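Local coordinates for putative uncharacterized protein (Chaetomium thermophilum var. thermophilum DSM 1495, PDB 5M43) that is the phosphatase domain of Yvh1, a dual-specificity family member that probably removes phosphate from tyrosine, serine and threonine residues of proteins, at residues D10-G15 against G97-H102. Numbering follows the deposited sequence.
Sequences DELFVG and GVVLVH
Val99 sits between Glu11 and Phe13 and bonds to both through its backbone. Val99 N donates to Glu11 O at 3.1 Å, and Val99 O accepts from Phe13 N at 2.8 Å. Two residues on, Val101 repeats the pattern. Val101 N meets Phe13 O at 2.8 Å in a nearly straight bond (173° at the hydrogen). Val101 O receives Gly15 N in a longer bond of 3.3 Å. The same four carbonyl oxygens also take CA-H contacts, the shortest from Val14 CA to Val101 O at 3.2 Å. Strands 12-15 and 99-102 thus pair in parallel, both inside the sheet.

On its other edge strand 12-15 meets the antiparallel strand 4-5: Leu12 bonds to Ile6 and Val14 to Asn4. The Val98 backbone bonds to Thr32 and His33 on the far side of 97-102, and Gly15 bonds to Cys103.

On one face, Leu12 lies beside Val99. Leu12 CG is anti to the backbone N (chi1 176°), and Leu12 CD1 reaches Val99 CB and Val101 CG2, both at 4.1 Å. Helices 71-83 and 109-121 pack against this face. On the other face, Phe13 CE1 meets Val98 CG1 at 3.7 Å, and Leu100 CD1 lies against Phe13 CB. His102 lies on this face too, with CB against Gly15 O and NE2 hydrogen-bonded to Ser36 OG.

The charged end of Glu11 turns to another partner, OE1 forming a salt bridge with Arg5. His102 and Cys103 begin the HCX5R signature of this family, whose CX5R part forms the phosphate-binding loop. Across the strands, backbone N-H groups and carbonyls satisfy one another within the sheet, with mostly apolar side chains above and below, consistent with a firmly held strand leading into that loop.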
loop_
_atom_site.group_PDB
_atom_site.type_symbol
_atom_site.label_atom_id
_atom_site.label_comp_id
_atom_site.label_asym_id
_atom_site.label_seq_id
_atom_site.Cartn_x
_atom_site.Cartn_y
_atom_site.Cartn_z
ATOM N N ASP A 10 -0.406 -9.853 -7.585
ATOM C CA ASP A 10 -1.527 -9.321 -6.833
ATOM C C ASP A 10 -2.195 -8.223 -7.630
ATOM O O ASP A 10 -1.516 -7.352 -8.182
ATOM C CB ASP A 10 -1.044 -8.702 -5.490
ATOM C CG ASP A 10 -0.323 -9.721 -4.603
ATOM O OD1 ASP A 10 -0.860 -10.838 -4.408
ATOM O OD2 ASP A 10 0.804 -9.405 -4.184
ATOM N N GLU A 11 -3.514 -8.144 -7.524
ATOM C CA GLU A 11 -4.220 -7.039 -8.191
ATOM C C GLU A 11 -4.269 -5.868 -7.217
ATOM O O GLU A 11 -5.294 -5.530 -6.602
ATOM C CB GLU A 11 -5.612 -7.457 -8.644
ATOM C CG GLU A 11 -5.621 -8.602 -9.733
ATOM C CD GLU A 11 -4.819 -8.152 -10.982
ATOM O OE1 GLU A 11 -4.099 -8.973 -11.561
ATOM O OE2 GLU A 11 -4.880 -6.992 -11.352
ATOM N N LEU A 12 -3.133 -5.188 -7.151
ATOM C CA LEU A 12 -2.817 -4.164 -6.171
ATOM C C LEU A 12 -2.418 -2.929 -6.977
ATOM O O LEU A 12 -1.508 -3.016 -7.821
ATOM C CB LEU A 12 -1.669 -4.665 -5.310
ATOM C CG LEU A 12 -1.121 -3.660 -4.267
ATOM C CD1 LEU A 12 -2.271 -3.273 -3.315
ATOM C CD2 LEU A 12 0.005 -4.325 -3.486
ATOM N N PHE A 13 -3.024 -1.786 -6.629
ATOM C CA PHE A 13 -2.840 -0.539 -7.376
ATOM C C PHE A 13 -2.433 0.568 -6.440
ATOM O O PHE A 13 -2.757 0.550 -5.249
ATOM C CB PHE A 13 -4.156 -0.130 -8.096
ATOM C CG PHE A 13 -4.496 -1.036 -9.258
ATOM C CD1 PHE A 13 -5.033 -2.329 -9.065
ATOM C CD2 PHE A 13 -4.256 -0.602 -10.575
ATOM C CE1 PHE A 13 -5.324 -3.181 -10.150
ATOM C CE2 PHE A 13 -4.556 -1.475 -11.671
ATOM C CZ PHE A 13 -5.061 -2.721 -11.456
ATOM N N VAL A 14 -1.768 1.579 -7.004
ATOM C CA VAL A 14 -1.314 2.740 -6.217
ATOM C C VAL A 14 -1.564 3.996 -7.044
ATOM O O VAL A 14 -1.459 3.998 -8.287
ATOM C CB VAL A 14 0.179 2.598 -5.876
ATOM C CG1 VAL A 14 1.053 2.640 -7.099
ATOM C CG2 VAL A 14 0.666 3.744 -4.935
ATOM N N GLY A 15 -1.855 5.075 -6.345
ATOM C CA GLY A 15 -2.068 6.335 -7.033
ATOM C C GLY A 15 -2.309 7.464 -6.072
ATOM O O GLY A 15 -2.176 7.303 -4.858
ATOM N N GLY A 97 -10.426 -9.702 -4.028
ATOM C CA GLY A 97 -10.710 -8.336 -4.402
ATOM C C GLY A 97 -9.589 -7.681 -5.199
ATOM O O GLY A 97 -8.587 -8.278 -5.577
ATOM N N VAL A 98 -9.832 -6.425 -5.524
ATOM C CA VAL A 98 -8.831 -5.586 -6.172
ATOM C C VAL A 98 -8.624 -4.360 -5.298
ATOM O O VAL A 98 -9.568 -3.584 -5.069
ATOM C CB VAL A 98 -9.270 -5.164 -7.589
ATOM C CG1 VAL A 98 -8.289 -4.091 -8.223
ATOM C CG2 VAL A 98 -9.385 -6.430 -8.486
ATOM N N VAL A 99 -7.395 -4.163 -4.830
ATOM C CA VAL A 99 -7.106 -3.155 -3.828
ATOM C C VAL A 99 -6.354 -1.969 -4.421
ATOM O O VAL A 99 -5.283 -2.146 -5.031
ATOM C CB VAL A 99 -6.256 -3.718 -2.689
ATOM C CG1 VAL A 99 -5.946 -2.604 -1.629
ATOM C CG2 VAL A 99 -6.957 -4.912 -2.016
ATOM N N LEU A 100 -6.889 -0.764 -4.203
ATOM C CA LEU A 100 -6.182 0.494 -4.497
ATOM C C LEU A 100 -5.681 1.051 -3.176
ATOM O O LEU A 100 -6.474 1.176 -2.242
ATOM C CB LEU A 100 -7.102 1.528 -5.147
ATOM C CG LEU A 100 -6.545 2.961 -5.179
ATOM C CD1 LEU A 100 -5.285 3.037 -6.109
ATOM C CD2 LEU A 100 -7.676 3.901 -5.708
ATOM N N VAL A 101 -4.404 1.433 -3.134
ATOM C CA VAL A 101 -3.843 2.178 -2.015
ATOM C C VAL A 101 -3.512 3.549 -2.579
ATOM O O VAL A 101 -2.750 3.659 -3.552
ATOM C CB VAL A 101 -2.600 1.498 -1.424
ATOM C CG1 VAL A 101 -2.058 2.331 -0.166
ATOM C CG2 VAL A 101 -2.896 0.031 -1.001
ATOM N N HIS A 102 -4.057 4.606 -1.989
ATOM C CA HIS A 102 -3.717 5.925 -2.530
ATOM C C HIS A 102 -3.370 6.917 -1.420
ATOM O O HIS A 102 -3.698 6.726 -0.246
ATOM C CB HIS A 102 -4.890 6.556 -3.371
ATOM C CG HIS A 102 -5.937 7.190 -2.505
ATOM N ND1 HIS A 102 -5.916 8.535 -2.173
ATOM C CD2 HIS A 102 -7.024 6.658 -1.874
ATOM C CE1 HIS A 102 -6.935 8.796 -1.382
ATOM N NE2 HIS A 102 -7.631 7.688 -1.203
#